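Local coordinates for protein glutathione transferase (Leptospira interrogans serovar Lai, PDB 3UBK) that probably acts as a glutathione transferase, binding glutathione at a site on its thioredoxin-like N-terminal domain, at residues I22-L27 against A196-V201; V15-L20 against D155-A160. All blocks are in the same frame, centred on the assembly; numbering follows the deposited sequence.

Helix 13-25 takes part in both contacts, meeting helix 196-213 near its C-terminal end in contact 1 and helix 153-169 further back in contact 2. Both join the N-terminal and C-terminal domains. Contact 2 lies close to the centre of the chain, all its touching residues are buried, and it buries 323 Å² (both sides summed), much of it side chain against backbone. Contact 1 is more peripheral and partly buried, covers 193 Å² on the same count, and mixes an apolar patch with a polar edge holding a water and a sulfate ion. The two merge through Leu20, whose CD2 packs on Pro198 and Val201, and through Asn16, which touches Val201.

Contact 1: residues I22-L27 against A196-V201; sequences ILEKGL and AGPALV. With SO4 (sulfate ion), chain C.
Leu23 supplies the apolar half of this contact, spreading its methyl groups over Val201 and Leu200 of helix 196-213. CD1 lies 3.6 Å from CG2 of Val201 and also rests near the carbonyl oxygen of Gly197. CD2 of Leu200 touches both leucine methyls, 3.9 Å from CD2 of Leu23, and those two side chains cross at about a right angle. With CG beside the backbone N and anti to the carbonyl carbon (chi1 -72°), Leu23 points at the first turn of helix 196-213. The backbones are close too: the CA atoms of Leu23 and Gly197 are 5.4 Å apart, an approach helped by the absence of a side chain on Gly197.

In glutathione transferases the first helix of the thioredoxin-like domain packs against the all-helical domain, and here the end of that helix meets the start of the last helix. Helix 13-25 closes in a Schellman motif, with Gly26 at positive phi, its N bonded to Leu23 O (3.0 Å) and Leu27 N bonded to Ile22 O (3.0 Å).

Polar interactions gather at the start of helix 196-213. Glu24, bent at chi2 (71°), brings OE1 within 2.8 Å of a water that accepts from Gly197 N and donates to O3 of a sulfate, probably from the crystallisation liquor. Sulfate O1 takes a nearly straight bond from Ala196 N (3.0 Å, 174°). Lys195 forms a salt bridge with Glu24 OE2 and also binds the sulfate.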
loop_
_atom_site.group_PDB
_atom_site.type_symbol
_atom_site.label_atom_id
_atom_site.label_comp_id
_atom_site.label_asym_id
_atom_site.label_seq_id
_atom_site.Cartn_x
_atom_site.Cartn_y
_atom_site.Cartn_z
ATOM N N ILE A 22 -16.659 -3.953 -6.457
ATOM C CA ILE A 22 -17.929 -3.338 -6.870
ATOM C C ILE A 22 -18.935 -4.404 -7.327
ATOM O O ILE A 22 -20.100 -4.397 -6.912
ATOM C CB ILE A 22 -17.705 -2.306 -8.001
ATOM C CG1 ILE A 22 -17.018 -1.041 -7.459
ATOM C CG2 ILE A 22 -19.033 -1.918 -8.690
ATOM C CD1 ILE A 22 -16.459 -0.082 -8.567
ATOM N N LEU A 23 -18.484 -5.315 -8.184
ATOM C CA LEU A 23 -19.354 -6.360 -8.728
ATOM C C LEU A 23 -19.844 -7.295 -7.644
ATOM O O LEU A 23 -21.009 -7.691 -7.639
ATOM C CB LEU A 23 -18.615 -7.176 -9.795
ATOM C CG LEU A 23 -18.411 -6.400 -11.097
ATOM C CD1 LEU A 23 -17.472 -7.177 -12.037
ATOM C CD2 LEU A 23 -19.787 -6.120 -11.744
ATOM N N GLU A 24 -18.954 -7.654 -6.723
ATOM C CA GLU A 24 -19.313 -8.626 -5.706
ATOM C C GLU A 24 -20.381 -8.108 -4.734
ATOM O O GLU A 24 -21.231 -8.888 -4.277
ATOM C CB GLU A 24 -18.067 -9.101 -4.956
ATOM C CG GLU A 24 -18.304 -10.366 -4.156
ATOM C CD GLU A 24 -18.485 -11.609 -5.038
ATOM O OE1 GLU A 24 -18.170 -11.572 -6.250
ATOM O OE2 GLU A 24 -18.922 -12.634 -4.500
ATOM N N LYS A 25 -20.329 -6.806 -4.431
ATOM C CA LYS A 25 -21.343 -6.134 -3.626
ATOM C C LYS A 25 -22.635 -5.889 -4.413
ATOM O O LYS A 25 -23.677 -5.590 -3.830
ATOM C CB LYS A 25 -20.817 -4.786 -3.103
ATOM C CG LYS A 25 -19.840 -4.899 -1.931
ATOM C CD LYS A 25 -19.452 -3.535 -1.396
ATOM C CE LYS A 25 -18.436 -3.658 -0.261
ATOM N NZ LYS A 25 -19.054 -4.152 1.044
ATOM N N GLY A 26 -22.547 -5.978 -5.733
ATOM C CA GLY A 26 -23.702 -5.754 -6.586
ATOM C C GLY A 26 -23.989 -4.285 -6.813
ATOM O O GLY A 26 -25.127 -3.908 -7.068
ATOM N N LEU A 27 -22.973 -3.440 -6.701
ATOM C CA LEU A 27 -23.176 -2.010 -6.888
ATOM C C LEU A 27 -23.303 -1.696 -8.376
ATOM O O LEU A 27 -22.665 -2.344 -9.200
ATOM C CB LEU A 27 -22.002 -1.215 -6.313
ATOM C CG LEU A 27 -21.761 -1.341 -4.805
ATOM C CD1 LEU A 27 -20.427 -0.720 -4.389
ATOM C CD2 LEU A 27 -22.899 -0.697 -4.050
ATOM N N ALA A 196 -19.948 -15.077 -11.142
ATOM C CA ALA A 196 -20.350 -14.081 -12.146
ATOM C C ALA A 196 -19.451 -12.851 -12.211
ATOM O O ALA A 196 -19.127 -12.376 -13.299
ATOM C CB ALA A 196 -21.798 -13.656 -11.925
ATOM N N GLY A 197 -19.083 -12.317 -11.049
ATOM C CA GLY A 197 -18.240 -11.117 -10.980
ATOM C C GLY A 197 -16.831 -11.355 -11.525
ATOM O O GLY A 197 -16.398 -10.676 -12.456
ATOM N N PRO A 198 -16.099 -12.317 -10.944
ATOM C CA PRO A 198 -14.755 -12.579 -11.480
ATOM C C PRO A 198 -14.781 -12.989 -12.953
ATOM O O PRO A 198 -13.887 -12.589 -13.717
ATOM C CB PRO A 198 -14.245 -13.727 -10.592
ATOM C CG PRO A 198 -14.935 -13.474 -9.264
ATOM C CD PRO A 198 -16.340 -13.048 -9.690
ATOM N N ALA A 199 -15.787 -13.767 -13.359
ATOM C CA ALA A 199 -15.916 -14.134 -14.781
ATOM C C ALA A 199 -16.083 -12.899 -15.654
ATOM O O ALA A 199 -15.456 -12.792 -16.711
ATOM C CB ALA A 199 -17.071 -15.123 -15.014
ATOM N N LEU A 200 -16.919 -11.957 -15.214
ATOM C CA LEU A 200 -17.154 -10.731 -15.986
ATOM C C LEU A 200 -15.878 -9.877 -16.098
ATOM O O LEU A 200 -15.551 -9.335 -17.167
ATOM C CB LEU A 200 -18.285 -9.907 -15.351
ATOM C CG LEU A 200 -18.678 -8.623 -16.086
ATOM C CD1 LEU A 200 -19.215 -8.963 -17.474
ATOM C CD2 LEU A 200 -19.709 -7.824 -15.296
ATOM N N VAL A 201 -15.146 -9.766 -14.996
ATOM C CA VAL A 201 -13.872 -9.044 -15.022
ATOM C C VAL A 201 -12.906 -9.658 -16.055
ATOM O O VAL A 201 -12.300 -8.936 -16.859
ATOM C CB VAL A 201 -13.232 -8.996 -13.617
ATOM C CG1 VAL A 201 -11.766 -8.599 -13.704
ATOM C CG2 VAL A 201 -14.024 -8.020 -12.724
HETATM S S SO4 C . -21.865 -16.028 -7.691
HETATM O O1 SO4 C . -22.014 -15.850 -9.129
HETATM O O2 SO4 C . -23.145 -15.722 -7.054
HETATM O O3 SO4 C . -20.849 -15.142 -7.120
HETATM O O4 SO4 C . -21.491 -17.414 -7.414
HETATM O O HOH W 1 -19.695 -12.862 -8.212
#

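Contact 2: residues V15-L20 against D155-A160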
loop_
_atom_site.group_PDB
_atom_site.type_symbol
_atom_site.label_atom_id
_atom_site.label_comp_id
_atom_site.label_asym_id
_atom_site.label_seq_id
_atom_site.Cartn_x
_atom_site.Cartn_y
_atom_site.Cartn_z
ATOM N N VAL A 15 -7.426 -1.504 -11.762
ATOM C CA VAL A 15 -8.827 -1.244 -12.105
ATOM C C VAL A 15 -9.632 -2.495 -11.777
ATOM O O VAL A 15 -10.691 -2.439 -11.129
ATOM C CB VAL A 15 -8.977 -0.868 -13.617
ATOM C CG1 VAL A 15 -10.442 -0.842 -14.040
ATOM C CG2 VAL A 15 -8.312 0.470 -13.892
ATOM N N ASN A 16 -9.113 -3.643 -12.187
ATOM C CA ASN A 16 -9.831 -4.886 -11.995
ATOM C C ASN A 16 -9.990 -5.250 -10.531
ATOM O O ASN A 16 -11.027 -5.778 -10.138
ATOM C CB ASN A 16 -9.185 -6.023 -12.792
ATOM C CG ASN A 16 -9.413 -5.858 -14.271
ATOM O OD1 ASN A 16 -10.320 -5.135 -14.676
ATOM N ND2 ASN A 16 -8.591 -6.496 -15.083
ATOM N N LYS A 17 -8.960 -4.984 -9.730
ATOM C CA LYS A 17 -9.069 -5.133 -8.282
ATOM C C LYS A 17 -10.319 -4.402 -7.741
ATOM O O LYS A 17 -11.104 -4.960 -6.973
ATOM C CB LYS A 17 -7.792 -4.596 -7.619
ATOM C CG LYS A 17 -7.841 -4.426 -6.097
ATOM C CD LYS A 17 -6.581 -3.642 -5.678
ATOM C CE LYS A 17 -6.508 -3.318 -4.209
ATOM N NZ LYS A 17 -5.400 -2.308 -4.005
ATOM N N VAL A 18 -10.494 -3.148 -8.135
ATOM C CA VAL A 18 -11.642 -2.350 -7.678
ATOM C C VAL A 18 -12.965 -2.899 -8.240
ATOM O O VAL A 18 -13.981 -3.021 -7.534
ATOM C CB VAL A 18 -11.484 -0.856 -8.061
ATOM C CG1 VAL A 18 -12.789 -0.092 -7.820
ATOM C CG2 VAL A 18 -10.314 -0.201 -7.278
ATOM N N LYS A 19 -12.938 -3.257 -9.514
ATOM C CA LYS A 19 -14.114 -3.776 -10.207
ATOM C C LYS A 19 -14.653 -5.054 -9.550
ATOM O O LYS A 19 -15.872 -5.246 -9.429
ATOM C CB LYS A 19 -13.713 -4.034 -11.666
ATOM C CG LYS A 19 -14.806 -3.993 -12.676
ATOM C CD LYS A 19 -14.203 -3.863 -14.079
ATOM C CE LYS A 19 -15.133 -4.472 -15.102
ATOM N NZ LYS A 19 -14.615 -4.331 -16.497
ATOM N N LEU A 20 -13.751 -5.943 -9.131
ATOM C CA LEU A 20 -14.153 -7.150 -8.427
ATOM C C LEU A 20 -14.975 -6.849 -7.162
ATOM O O LEU A 20 -15.978 -7.534 -6.861
ATOM C CB LEU A 20 -12.915 -7.985 -8.052
ATOM C CG LEU A 20 -12.205 -8.732 -9.181
ATOM C CD1 LEU A 20 -10.748 -9.126 -8.793
ATOM C CD2 LEU A 20 -13.023 -9.959 -9.596
ATOM N N ASP A 155 -9.367 -11.038 -1.921
ATOM C CA ASP A 155 -9.753 -11.705 -3.177
ATOM C C ASP A 155 -9.742 -10.732 -4.342
ATOM O O ASP A 155 -9.484 -11.119 -5.471
ATOM C CB ASP A 155 -11.121 -12.391 -3.052
ATOM C CG ASP A 155 -11.096 -13.531 -2.063
ATOM O OD1 ASP A 155 -10.525 -14.587 -2.404
ATOM O OD2 ASP A 155 -11.638 -13.380 -0.948
ATOM N N CYS A 156 -10.040 -9.466 -4.075
ATOM C CA CYS A 156 -9.949 -8.455 -5.125
ATOM C C CYS A 156 -8.497 -8.332 -5.578
ATOM O O CYS A 156 -8.191 -8.355 -6.773
ATOM C CB CYS A 156 -10.445 -7.109 -4.612
ATOM S SG CYS A 156 -12.164 -7.143 -3.995
ATOM N N SER A 157 -7.592 -8.183 -4.624
ATOM C CA SER A 157 -6.173 -8.104 -4.937
ATOM C C SER A 157 -5.665 -9.433 -5.498
ATOM O O SER A 157 -4.964 -9.474 -6.502
ATOM C CB SER A 157 -5.379 -7.707 -3.692
ATOM O OG SER A 157 -5.651 -6.364 -3.346
ATOM N N GLY A 158 -6.041 -10.527 -4.845
ATOM C CA GLY A 158 -5.587 -11.844 -5.284
ATOM C C GLY A 158 -5.980 -12.180 -6.719
ATOM O O GLY A 158 -5.122 -12.496 -7.556
ATOM N N PHE A 159 -7.275 -12.109 -7.018
ATOM C CA PHE A 159 -7.739 -12.515 -8.338
ATOM C C PHE A 159 -7.263 -11.549 -9.414
ATOM O O PHE A 159 -6.861 -11.962 -10.501
ATOM C CB PHE A 159 -9.268 -12.654 -8.381
ATOM C CG PHE A 159 -9.776 -13.296 -9.647
ATOM C CD1 PHE A 159 -9.807 -14.676 -9.775
ATOM C CD2 PHE A 159 -10.222 -12.519 -10.703
ATOM C CE1 PHE A 159 -10.267 -15.274 -10.936
ATOM C CE2 PHE A 159 -10.682 -13.108 -11.874
ATOM C CZ PHE A 159 -10.705 -14.481 -11.993
ATOM N N ALA A 160 -7.317 -10.255 -9.111
ATOM C CA ALA A 160 -6.877 -9.240 -10.050
ATOM C C ALA A 160 -5.376 -9.353 -10.387
ATOM O O ALA A 160 -4.998 -9.333 -11.554
ATOM C CB ALA A 160 -7.195 -7.862 -9.504
HETATM O O HOH W 2 -6.698 -8.454 -13.689
#
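Cys156 presses its CB on the carbonyl oxygen of Lys17 at 3.3 Å, while its own carbonyl oxygen is approached by Leu20 CD1, a methyl turned onto residues 156-160 by a CG anti to the carbonyl carbon (chi1 -73°). The lysine chain, extended beyond CG, runs alongside Ser157, whose hydroxyl bonds to Ser96 in one of its two conformers; NZ continues to a salt bridge with Glu100 and a hydrogen bond to Ser64 of the glutathione site. Phe159 receives Leu20 CD1 at the edge of its ring. Ala160 sets its CB on the backbone of Lys17, 3.4 Å from N and almost as near to CA. Its carbonyl oxygen accepts from a water (2.9 Å) that accepts from Asn16 ND2, which also bonds to Ser10 O.

The first helix of the thioredoxin-like domain packs here on a core helix of the all-helical domain, the domain interface of the glutathione transferase fold, small Cys156 and Ala160 letting the backbones come close. The axes of segments 15-20 and 155-160 come within 8.0 Å, obliquely antiparallel with 133° between their N-to-C directions. Helix 64-74 touches both through Leu68, and helix 196-213 packs on Asn16, Leu20 and Phe159.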